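Local coordinates for protein hydroxylase, putative (Mycobacterium tuberculosis, PDB 3AFF) that serves as the oxygenase component of a flavin-dependent monooxygenase in cholesterol catabolism, probably ortho-hydroxylating the secosteroid 3-HSA with reduced FMN and oxygen, at residues Q54-Q57 / L61-D64; H95-D100 / A222-P227; E105-E110 / A148-V153; P244-A249 / A292-L297. One frame throughout, in Å; residues are numbered along the deposited sequence.

How the contacts relate
Contacts 1, 2 and 3 form one connected cluster, whereas contact 4 stands apart. Contact 1 closes first along the chain, within the loop between helices 38-47 and 65-76; contact 3 is nested inside the long excursion closed by contact 2, and contact 4 follows last. Centres of contacts 1 and 2 are about 10 Å apart, those of 2 and 3 about 14 Å. N224 meets P55 and Q57, and F99 lies against F152, so loops, helices 80-96 and 101-108 and the start of strand 150-159 interlock. Contact 4, about 31 Å from contact 3 between centres and across the chain's centre, joins two helices of the C-terminal domain; both parts contribute probable FMN-binding residues.

Contact 1. Residues Q54-Q57 / L61-D64; sequences QPQQ and LQCD
The Q62 and Q56 side chains run alongside each other in the same direction, in the loop that links helices 38-47 and 65-76 of the N-terminal acyl-CoA dehydrogenase-like domain. The loop doubles back here: the CA atoms of P55 and Q62 are 4.9 Å apart, and Q62 has a left-handed backbone conformation. One main-chain bond, from Q62 N to Q54 O at 2.8 Å, ties the arms together. The second tie is made by a side chain. With chi1 of 45°, CG of Q62 sits between its own backbone N and carbonyl carbon; beyond CG the chain runs extended and carries the amide across to the 54-57 arm. There the amide flanks the start of the Q56 side chain, CD of Q62 lying 3.6 Å from Q56 CB and NE2 of Q62 3.7 Å from Q56 CG. Q56 bends at chi2, and its terminal amide ends up 88° from the plane of the Q62 amide, so the two groups do not stack. The CB of Q54 is directed away from the 61-64 arm and its NE2 donates to P112 O, while P55 packs its ring on A97 and W108. D64 caps helix 65-76 through its OD1. The Q62 amide is held by a nearly straight bond, Q56 N to Q62 OE1 at 2.8 Å and 170°, with the donor above the carbonyl plane and not on a lone pair.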
loop_
_atom_site.group_PDB
_atom_site.type_symbol
_atom_site.label_atom_id
_atom_site.label_comp_id
_atom_site.label_asym_id
_atom_site.label_seq_id
_atom_site.Cartn_x
_atom_site.Cartn_y
_atom_site.Cartn_z
ATOM N N GLN A 54 -42.260 25.519 14.380
ATOM C CA GLN A 54 -43.011 26.794 14.331
ATOM C C GLN A 54 -42.640 27.748 15.508
ATOM O O GLN A 54 -42.357 27.279 16.600
ATOM C CB GLN A 54 -44.483 26.474 14.321
ATOM C CG GLN A 54 -45.394 27.724 14.231
ATOM C CD GLN A 54 -46.825 27.348 14.070
ATOM O OE1 GLN A 54 -47.293 26.376 14.670
ATOM N NE2 GLN A 54 -47.567 28.131 13.268
ATOM N N PRO A 55 -42.572 29.069 15.277
ATOM C CA PRO A 55 -42.234 29.969 16.387
ATOM C C PRO A 55 -43.256 30.016 17.542
ATOM O O PRO A 55 -44.465 29.736 17.373
ATOM C CB PRO A 55 -42.040 31.334 15.695
ATOM C CG PRO A 55 -41.824 30.956 14.234
ATOM C CD PRO A 55 -42.639 29.793 13.989
ATOM N N GLN A 56 -42.727 30.272 18.737
ATOM C CA GLN A 56 -43.561 30.391 19.939
ATOM C C GLN A 56 -44.641 31.495 19.821
ATOM O O GLN A 56 -45.771 31.292 20.322
ATOM C CB GLN A 56 -42.741 30.473 21.260
ATOM C CG GLN A 56 -42.163 31.844 21.564
ATOM C CD GLN A 56 -43.221 32.889 22.083
ATOM O OE1 GLN A 56 -44.310 32.513 22.560
ATOM N NE2 GLN A 56 -42.881 34.198 21.991
ATOM N N GLN A 57 -44.352 32.611 19.148
ATOM C CA GLN A 57 -45.410 33.657 18.982
ATOM C C GLN A 57 -46.638 33.137 18.252
ATOM O O GLN A 57 -47.717 33.693 18.369
ATOM C CB GLN A 57 -44.913 34.909 18.277
ATOM C CG GLN A 57 -44.437 34.649 16.826
ATOM C CD GLN A 57 -44.291 35.938 16.023
ATOM O OE1 GLN A 57 -45.185 36.797 16.007
ATOM N NE2 GLN A 57 -43.148 36.105 15.399
ATOM N N LEU A 61 -43.351 25.224 19.019
ATOM C CA LEU A 61 -42.333 24.825 19.980
ATOM C C LEU A 61 -40.932 25.229 19.639
ATOM O O LEU A 61 -40.053 25.019 20.472
ATOM C CB LEU A 61 -42.426 23.318 20.230
ATOM C CG LEU A 61 -43.805 22.828 20.662
ATOM C CD1 LEU A 61 -43.957 21.324 20.476
ATOM C CD2 LEU A 61 -43.967 23.213 22.129
ATOM N N GLN A 62 -40.717 25.885 18.460
ATOM C CA GLN A 62 -39.386 26.307 17.979
ATOM C C GLN A 62 -38.291 25.365 18.509
ATOM O O GLN A 62 -37.263 25.801 19.060
ATOM C CB GLN A 62 -39.066 27.756 18.362
ATOM C CG GLN A 62 -39.426 28.131 19.848
ATOM C CD GLN A 62 -39.461 29.628 20.057
ATOM O OE1 GLN A 62 -39.921 30.377 19.184
ATOM N NE2 GLN A 62 -38.928 30.083 21.192
ATOM N N CYS A 63 -38.534 24.078 18.304
ATOM C CA CYS A 63 -37.757 23.004 18.937
ATOM C C CYS A 63 -36.354 22.740 18.456
ATOM O O CYS A 63 -35.880 23.321 17.454
ATOM C CB CYS A 63 -38.549 21.712 18.920
ATOM S SG CYS A 63 -38.503 20.861 17.320
ATOM N N ASP A 64 -35.661 21.898 19.248
ATOM C CA ASP A 64 -34.342 21.384 18.902
ATOM C C ASP A 64 -34.464 20.696 17.520
ATOM O O ASP A 64 -35.302 19.781 17.345
ATOM C CB ASP A 64 -33.978 20.416 20.003
ATOM C CG ASP A 64 -32.692 19.639 19.756
ATOM O OD1 ASP A 64 -32.088 19.676 18.648
ATOM O OD2 ASP A 64 -32.297 18.984 20.761
#

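Contact 2. Residues H95-D100 / A222-P227; sequences HLALFD and ATNSAP
N224 reaches from the loop between helices 210-214 and 233-259 to A97, in the type I beta turn L96-F99 that leads out of helix 80-96. The close part is small and buried. N224 points toward the turn, its CG beside the backbone N (chi1 -57°), and the amide nitrogen lands 2.9 Å from A97 O. That bond bends only moderately (154° at the hydrogen) and uses a lone pair in the carbonyl plane; A97 O also lies close to the plane of the N224 amide, so both flat groups meet in favourable orientation. ND2 passes 3.9 Å from A97 CB. ND2 has a second acceptor, Q104 OE1, and OD1 accepts from Q57 NE2, which together fix the rotation of the group. The other side is loose. T223 also points toward the turn, yet its OG1 is hydrogen-bonded to Q101 OE1 and not to the turn; A222 and S225 are exposed to solvent. F99 N bonds to L96 O at 3.0 Å, closing the turn. Behind it, H95 ND1 is hydrogen-bonded to the OH of Y120, a residue probably involved in FMN binding. F99 reaches back over this imidazole, its CE2 standing 3.8 Å above one face of the H95 ring and offset toward the rim.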
loop_
_atom_site.group_PDB
_atom_site.type_symbol
_atom_site.label_atom_id
_atom_site.label_comp_id
_atom_site.label_asym_id
_atom_site.label_seq_id
_atom_site.Cartn_x
_atom_site.Cartn_y
_atom_site.Cartn_z
ATOM N N HIS A 95 -39.044 27.645 7.733
ATOM C CA HIS A 95 -38.626 28.573 6.721
ATOM C C HIS A 95 -39.459 29.900 6.805
ATOM O O HIS A 95 -38.915 30.966 6.627
ATOM C CB HIS A 95 -38.853 27.965 5.318
ATOM C CG HIS A 95 -38.249 28.777 4.217
ATOM N ND1 HIS A 95 -38.398 28.435 2.894
ATOM C CD2 HIS A 95 -37.487 29.901 4.236
ATOM C CE1 HIS A 95 -37.720 29.289 2.147
ATOM N NE2 HIS A 95 -37.153 30.186 2.932
ATOM N N LEU A 96 -40.755 29.790 7.046
ATOM C CA LEU A 96 -41.672 30.968 7.139
ATOM C C LEU A 96 -41.328 31.905 8.292
ATOM O O LEU A 96 -41.525 33.116 8.230
ATOM C CB LEU A 96 -43.139 30.496 7.232
ATOM C CG LEU A 96 -44.151 31.639 7.213
ATOM C CD1 LEU A 96 -43.973 32.466 5.913
ATOM C CD2 LEU A 96 -45.508 31.087 7.359
ATOM N N ALA A 97 -40.767 31.323 9.341
ATOM C CA ALA A 97 -40.234 32.060 10.498
ATOM C C ALA A 97 -39.162 33.021 10.099
ATOM O O ALA A 97 -38.900 33.910 10.863
ATOM C CB ALA A 97 -39.619 31.042 11.538
ATOM N N LEU A 98 -38.488 32.844 8.926
ATOM C CA LEU A 98 -37.424 33.774 8.534
ATOM C C LEU A 98 -37.999 34.880 7.611
ATOM O O LEU A 98 -37.352 35.869 7.355
ATOM C CB LEU A 98 -36.320 33.030 7.758
ATOM C CG LEU A 98 -35.716 31.785 8.461
ATOM C CD1 LEU A 98 -34.812 31.014 7.498
ATOM C CD2 LEU A 98 -34.903 32.205 9.740
ATOM N N PHE A 99 -39.214 34.703 7.159
ATOM C CA PHE A 99 -39.927 35.753 6.364
ATOM C C PHE A 99 -40.265 36.971 7.258
ATOM O O PHE A 99 -40.324 36.879 8.497
ATOM C CB PHE A 99 -41.196 35.153 5.751
ATOM C CG PHE A 99 -40.945 34.542 4.380
ATOM C CD1 PHE A 99 -41.384 35.177 3.243
ATOM C CD2 PHE A 99 -40.204 33.362 4.261
ATOM C CE1 PHE A 99 -41.155 34.630 1.982
ATOM C CE2 PHE A 99 -39.940 32.786 2.986
ATOM C CZ PHE A 99 -40.394 33.428 1.854
ATOM N N ASP A 100 -40.502 38.128 6.664
ATOM C CA ASP A 100 -40.767 39.161 7.600
ATOM C C ASP A 100 -42.150 39.023 8.288
ATOM O O ASP A 100 -43.026 38.277 7.891
ATOM C CB ASP A 100 -40.304 40.524 7.103
ATOM C CG ASP A 100 -41.227 41.128 6.129
ATOM O OD1 ASP A 100 -42.404 40.765 6.183
ATOM O OD2 ASP A 100 -40.753 41.961 5.316
ATOM N N ALA A 222 -35.957 39.256 13.412
ATOM C CA ALA A 222 -36.258 40.403 14.267
ATOM C C ALA A 222 -37.377 40.077 15.263
ATOM O O ALA A 222 -37.433 40.687 16.345
ATOM C CB ALA A 222 -36.623 41.625 13.395
ATOM N N THR A 223 -38.238 39.103 14.937
ATOM C CA THR A 223 -39.365 38.705 15.812
ATOM C C THR A 223 -39.295 37.227 16.284
ATOM O O THR A 223 -40.024 36.845 17.198
ATOM C CB THR A 223 -40.742 38.983 15.111
ATOM O OG1 THR A 223 -40.733 38.481 13.743
ATOM C CG2 THR A 223 -41.058 40.508 15.083
ATOM N N ASN A 224 -38.422 36.417 15.677
ATOM C CA ASN A 224 -38.216 35.010 16.057
ATOM C C ASN A 224 -36.767 34.751 16.415
ATOM O O ASN A 224 -35.906 34.475 15.557
ATOM C CB ASN A 224 -38.679 34.052 14.962
ATOM C CG ASN A 224 -40.109 34.255 14.618
ATOM O OD1 ASN A 224 -40.961 34.282 15.509
ATOM N ND2 ASN A 224 -40.408 34.401 13.310
ATOM N N SER A 225 -36.516 34.854 17.714
ATOM C CA SER A 225 -35.174 34.932 18.267
ATOM C C SER A 225 -34.617 33.548 18.677
ATOM O O SER A 225 -33.449 33.439 19.031
ATOM C CB SER A 225 -35.158 35.968 19.463
ATOM O OG SER A 225 -35.874 35.434 20.595
ATOM N N ALA A 226 -35.437 32.501 18.645
ATOM C CA ALA A 226 -35.010 31.176 19.073
ATOM C C ALA A 226 -33.774 30.743 18.242
ATOM O O ALA A 226 -33.672 31.052 17.042
ATOM C CB ALA A 226 -36.159 30.121 18.949
ATOM N N PRO A 227 -32.813 30.072 18.892
ATOM C CA PRO A 227 -31.565 29.651 18.222
ATOM C C PRO A 227 -31.811 28.751 16.975
ATOM O O PRO A 227 -31.028 28.815 16.028
ATOM C CB PRO A 227 -30.812 28.885 19.334
ATOM C CG PRO A 227 -31.843 28.616 20.432
ATOM C CD PRO A 227 -32.834 29.740 20.326
#

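Contact 3. Residues E105-E110 / A148-V153; sequences EEVWGE and ASWTFV
V107 of helix 101-108 packs on the indole of W150, at the start of strand 150-159. The main apolar interaction is a CH-pi contact: CG2 of V107 stands 3.9 Å from the centroid of the five-membered ring of W150, 13° off its normal and therefore squarely over the face. The other methyl, CG1, is anti to the valine backbone N (chi1 -178°) and lies near the pyrrole side, 3.9 Å from W150 CD1. Further along the indole, E106 adds its CB at 3.9 Å from W150 CH2, and its main-chain O comes to 3.5 Å from W150 CZ2. Polar interaction runs through water. One molecule lies in the plane of the indole, accepting from W150 NE1 at 2.8 Å and donating to V107 O at 2.8 Å, which satisfies the ring nitrogen and bridges the helix backbone and the W150 side chain. The carboxylate of E106 turns to other partners, forming a salt bridge to R206 through OE2 and a hydrogen bond to H205 through OE1. The contact thus seats helix 101-108 on the beta domain: L170 of strand 162-172 touches both V107 and W150, while I116 of strand 116-119 and L96 of helix 80-96 also pack on V107.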
loop_
_atom_site.group_PDB
_atom_site.type_symbol
_atom_site.label_atom_id
_atom_site.label_comp_id
_atom_site.label_asym_id
_atom_site.label_seq_id
_atom_site.Cartn_x
_atom_site.Cartn_y
_atom_site.Cartn_z
ATOM N N GLU A 105 -47.730 36.917 9.537
ATOM C CA GLU A 105 -49.099 37.391 9.936
ATOM C C GLU A 105 -50.160 37.019 8.915
ATOM O O GLU A 105 -51.230 36.452 9.303
ATOM C CB GLU A 105 -49.082 38.901 10.256
ATOM C CG GLU A 105 -50.494 39.510 10.496
ATOM C CD GLU A 105 -51.074 39.104 11.873
ATOM O OE1 GLU A 105 -50.259 38.829 12.792
ATOM O OE2 GLU A 105 -52.324 39.104 12.036
ATOM N N GLU A 106 -49.848 37.199 7.615
ATOM C CA GLU A 106 -50.769 36.754 6.575
ATOM C C GLU A 106 -51.117 35.255 6.555
ATOM O O GLU A 106 -52.262 34.833 6.274
ATOM C CB GLU A 106 -50.306 37.233 5.179
ATOM C CG GLU A 106 -50.267 38.762 5.064
ATOM C CD GLU A 106 -49.658 39.268 3.772
ATOM O OE1 GLU A 106 -49.777 40.474 3.445
ATOM O OE2 GLU A 106 -49.097 38.463 3.051
ATOM N N VAL A 107 -50.108 34.432 6.804
ATOM C CA VAL A 107 -50.296 32.982 6.835
ATOM C C VAL A 107 -51.013 32.475 8.094
ATOM O O VAL A 107 -51.979 31.677 8.007
ATOM C CB VAL A 107 -48.927 32.270 6.698
ATOM C CG1 VAL A 107 -49.111 30.807 6.682
ATOM C CG2 VAL A 107 -48.266 32.712 5.405
ATOM N N TRP A 108 -50.504 32.936 9.237
ATOM C CA TRP A 108 -50.849 32.397 10.531
ATOM C C TRP A 108 -51.681 33.342 11.446
ATOM O O TRP A 108 -52.098 32.920 12.503
ATOM C CB TRP A 108 -49.539 32.063 11.262
ATOM C CG TRP A 108 -48.847 30.810 10.740
ATOM C CD1 TRP A 108 -49.452 29.690 10.241
ATOM C CD2 TRP A 108 -47.441 30.549 10.730
ATOM N NE1 TRP A 108 -48.505 28.758 9.891
ATOM C CE2 TRP A 108 -47.260 29.259 10.182
ATOM C CE3 TRP A 108 -46.311 31.287 11.116
ATOM C CZ2 TRP A 108 -45.987 28.669 10.037
ATOM C CZ3 TRP A 108 -45.032 30.679 10.954
ATOM C CH2 TRP A 108 -44.900 29.403 10.423
ATOM N N GLY A 109 -51.893 34.592 11.067
ATOM C CA GLY A 109 -52.552 35.582 11.946
ATOM C C GLY A 109 -53.960 35.184 12.380
ATOM O O GLY A 109 -54.389 35.595 13.448
ATOM N N GLU A 110 -54.668 34.392 11.566
ATOM C CA GLU A 110 -56.007 33.904 11.880
ATOM C C GLU A 110 -55.983 32.450 12.346
ATOM O O GLU A 110 -56.621 32.060 13.355
ATOM C CB GLU A 110 -56.963 34.065 10.675
ATOM C CG GLU A 110 -57.399 35.531 10.338
ATOM C CD GLU A 110 -57.708 36.475 11.576
ATOM O OE1 GLU A 110 -58.432 36.088 12.545
ATOM O OE2 GLU A 110 -57.225 37.643 11.569
ATOM N N ALA A 148 -51.808 22.046 1.749
ATOM C CA ALA A 148 -51.314 23.374 2.136
ATOM C C ALA A 148 -52.218 24.479 1.596
ATOM O O ALA A 148 -52.838 24.307 0.537
ATOM C CB ALA A 148 -49.902 23.541 1.625
ATOM N N SER A 149 -52.293 25.631 2.273
ATOM C CA SER A 149 -53.057 26.684 1.627
ATOM C C SER A 149 -52.212 27.908 1.139
ATOM O O SER A 149 -52.730 28.939 0.715
ATOM C CB SER A 149 -54.288 27.030 2.488
ATOM O OG SER A 149 -53.870 27.309 3.799
ATOM N N TRP A 150 -50.898 27.740 1.206
ATOM C CA TRP A 150 -49.920 28.668 0.690
ATOM C C TRP A 150 -48.750 27.809 0.161
ATOM O O TRP A 150 -48.622 26.626 0.524
ATOM C CB TRP A 150 -49.354 29.454 1.856
ATOM C CG TRP A 150 -50.256 30.541 2.467
ATOM C CD1 TRP A 150 -51.228 30.364 3.440
ATOM C CD2 TRP A 150 -50.204 31.946 2.186
ATOM N NE1 TRP A 150 -51.797 31.581 3.733
ATOM C CE2 TRP A 150 -51.205 32.567 2.973
ATOM C CE3 TRP A 150 -49.418 32.745 1.338
ATOM C CZ2 TRP A 150 -51.427 33.971 2.961
ATOM C CZ3 TRP A 150 -49.644 34.121 1.309
ATOM C CH2 TRP A 150 -50.638 34.734 2.152
ATOM N N THR A 151 -47.878 28.420 -0.648
ATOM C CA THR A 151 -46.718 27.719 -1.143
ATOM C C THR A 151 -45.542 28.652 -1.269
ATOM O O THR A 151 -45.706 29.844 -1.558
ATOM C CB THR A 151 -46.999 27.034 -2.537
ATOM O OG1 THR A 151 -46.042 26.014 -2.727
ATOM C CG2 THR A 151 -46.964 28.064 -3.772
ATOM N N PHE A 152 -44.346 28.081 -1.149
ATOM C CA PHE A 152 -43.120 28.736 -1.674
ATOM C C PHE A 152 -42.799 28.279 -3.085
ATOM O O PHE A 152 -42.959 27.124 -3.399
ATOM C CB PHE A 152 -41.894 28.381 -0.826
ATOM C CG PHE A 152 -42.018 28.753 0.649
ATOM C CD1 PHE A 152 -42.305 30.068 1.036
ATOM C CD2 PHE A 152 -41.808 27.792 1.631
ATOM C CE1 PHE A 152 -42.349 30.442 2.408
ATOM C CE2 PHE A 152 -41.890 28.171 3.025
ATOM C CZ PHE A 152 -42.135 29.480 3.384
ATOM N N VAL A 153 -42.307 29.175 -3.929
ATOM C CA VAL A 153 -41.798 28.757 -5.245
ATOM C C VAL A 153 -40.482 29.506 -5.345
ATOM O O VAL A 153 -40.383 30.672 -4.937
ATOM C CB VAL A 153 -42.762 29.153 -6.472
ATOM C CG1 VAL A 153 -43.959 28.253 -6.494
ATOM C CG2 VAL A 153 -43.150 30.624 -6.415
HETATM O O HOH W 1 -53.691 31.952 5.820
#

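Contact 4. Residues P244-A249 / A292-L297; sequences PIVGMA and AAWRQL
Within the helical C-terminal domain of the acyl-CoA dehydrogenase fold, V246 of helix 233-259 packs against W294 and L297 of the antiparallel helix 286-309. The helices approach most closely at V246 and W294, whose CA atoms are 6.5 Å apart. V246 is directed toward the facing helix and divides its two methyls between two neighbours. CG1, anti to the backbone N (chi1 -172°), lies 4.0 Å from W294 CB and 4.2 Å from CE3 of the same indole; CG2 reaches CD2 of L297, also at 4.0 Å. V246 and L297 run alongside one another with opposite senses. The indole comes from beside the valine, because W294 holds CG anti to its own backbone N (chi1 178°) and runs toward the 244-249 helix, its CE3 reaching 4.2 Å from V246 CB. Beyond the pair, R73 of helix 65-76 makes a cation-pi interaction with W294, and Q326 of helix 316-342 touches L297, so helices 65-76 and 316-342 also border this pair. The side chain of V246 is about 10 Å from that of W84, a probable FMN-binding residue. Every close contact across this pair is between carbon atoms, so the helices are held by dispersion and by burial of apolar surface, without directional bonds between the two segments.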
loop_
_atom_site.group_PDB
_atom_site.type_symbol
_atom_site.label_atom_id
_atom_site.label_comp_id
_atom_site.label_asym_id
_atom_site.label_seq_id
_atom_site.Cartn_x
_atom_site.Cartn_y
_atom_site.Cartn_z
ATOM N N PRO A 244 -35.867 11.371 6.359
ATOM C CA PRO A 244 -36.813 10.332 6.110
ATOM C C PRO A 244 -36.264 9.189 5.229
ATOM O O PRO A 244 -36.753 8.060 5.333
ATOM C CB PRO A 244 -37.979 11.087 5.447
ATOM C CG PRO A 244 -37.335 12.241 4.825
ATOM C CD PRO A 244 -36.361 12.658 5.838
ATOM N N ILE A 245 -35.285 9.469 4.366
ATOM C CA ILE A 245 -34.670 8.387 3.573
ATOM C C ILE A 245 -33.986 7.454 4.566
ATOM O O ILE A 245 -34.120 6.235 4.460
ATOM C CB ILE A 245 -33.654 8.924 2.503
ATOM C CG1 ILE A 245 -34.418 9.591 1.331
ATOM C CG2 ILE A 245 -32.751 7.829 1.981
ATOM C CD1 ILE A 245 -33.530 10.469 0.510
ATOM N N VAL A 246 -33.230 8.008 5.511
ATOM C CA VAL A 246 -32.682 7.133 6.542
ATOM C C VAL A 246 -33.757 6.291 7.294
ATOM O O VAL A 246 -33.625 5.073 7.367
ATOM C CB VAL A 246 -31.716 7.813 7.484
ATOM C CG1 VAL A 246 -31.058 6.711 8.386
ATOM C CG2 VAL A 246 -30.598 8.522 6.687
ATOM N N GLY A 247 -34.815 6.926 7.812
ATOM C CA GLY A 247 -35.975 6.193 8.388
ATOM C C GLY A 247 -36.517 5.109 7.458
ATOM O O GLY A 247 -36.911 4.008 7.906
ATOM N N MET A 248 -36.518 5.373 6.148
ATOM C CA MET A 248 -36.963 4.354 5.232
ATOM C C MET A 248 -36.074 3.099 5.301
ATOM O O MET A 248 -36.572 2.015 5.022
ATOM C CB MET A 248 -37.090 4.834 3.791
ATOM C CG MET A 248 -38.183 5.869 3.626
ATOM S SD MET A 248 -38.109 6.583 1.985
ATOM C CE MET A 248 -38.507 8.318 2.248
ATOM N N ALA A 249 -34.811 3.246 5.675
ATOM C CA ALA A 249 -33.896 2.093 5.803
ATOM C C ALA A 249 -34.189 1.294 7.082
ATOM O O ALA A 249 -34.096 0.049 7.090
ATOM C CB ALA A 249 -32.464 2.557 5.752
ATOM N N ALA A 292 -25.224 3.685 11.841
ATOM C CA ALA A 292 -24.071 4.601 11.649
ATOM C C ALA A 292 -24.442 5.803 10.739
ATOM O O ALA A 292 -23.996 6.911 10.996
ATOM C CB ALA A 292 -22.813 3.874 11.098
ATOM N N ALA A 293 -25.248 5.568 9.699
ATOM C CA ALA A 293 -25.672 6.619 8.752
ATOM C C ALA A 293 -26.511 7.643 9.537
ATOM O O ALA A 293 -26.331 8.863 9.398
ATOM C CB ALA A 293 -26.522 6.000 7.593
ATOM N N TRP A 294 -27.415 7.133 10.371
ATOM C CA TRP A 294 -28.207 7.994 11.240
ATOM C C TRP A 294 -27.396 8.833 12.262
ATOM O O TRP A 294 -27.580 10.080 12.330
ATOM C CB TRP A 294 -29.369 7.251 11.919
ATOM C CG TRP A 294 -30.143 8.199 12.850
ATOM C CD1 TRP A 294 -30.034 8.279 14.230
ATOM C CD2 TRP A 294 -31.042 9.282 12.449
ATOM N NE1 TRP A 294 -30.864 9.312 14.720
ATOM C CE2 TRP A 294 -31.486 9.936 13.655
ATOM C CE3 TRP A 294 -31.541 9.723 11.211
ATOM C CZ2 TRP A 294 -32.430 10.990 13.648
ATOM C CZ3 TRP A 294 -32.485 10.830 11.203
ATOM C CH2 TRP A 294 -32.903 11.432 12.414
ATOM N N ARG A 295 -26.538 8.190 13.063
ATOM C CA ARG A 295 -25.702 8.936 14.024
ATOM C C ARG A 295 -24.954 10.045 13.321
ATOM O O ARG A 295 -24.817 11.130 13.837
ATOM C CB ARG A 295 -24.606 8.065 14.634
ATOM C CG ARG A 295 -24.994 6.976 15.622
ATOM C CD ARG A 295 -23.668 6.221 16.048
ATOM N NE ARG A 295 -23.771 4.794 15.700
ATOM C CZ ARG A 295 -24.565 3.933 16.344
ATOM N NH1 ARG A 295 -25.299 4.328 17.398
ATOM N NH2 ARG A 295 -24.630 2.675 15.949
ATOM N N GLN A 296 -24.376 9.710 12.166
ATOM C CA GLN A 296 -23.618 10.671 11.366
ATOM C C GLN A 296 -24.511 11.866 10.916
ATOM O O GLN A 296 -24.146 13.043 11.177
ATOM C CB GLN A 296 -23.002 9.932 10.172
ATOM C CG GLN A 296 -22.177 10.758 9.175
ATOM C CD GLN A 296 -21.738 9.885 7.950
ATOM O OE1 GLN A 296 -22.563 9.157 7.321
ATOM N NE2 GLN A 296 -20.418 9.902 7.658
ATOM N N LEU A 297 -25.676 11.594 10.319
ATOM C CA LEU A 297 -26.581 12.701 9.846
ATOM C C LEU A 297 -27.086 13.637 10.968
ATOM O O LEU A 297 -27.041 14.855 10.857
ATOM C CB LEU A 297 -27.811 12.113 9.156
ATOM C CG LEU A 297 -28.758 13.016 8.313
ATOM C CD1 LEU A 297 -28.018 13.547 7.101
ATOM C CD2 LEU A 297 -29.964 12.232 7.897
#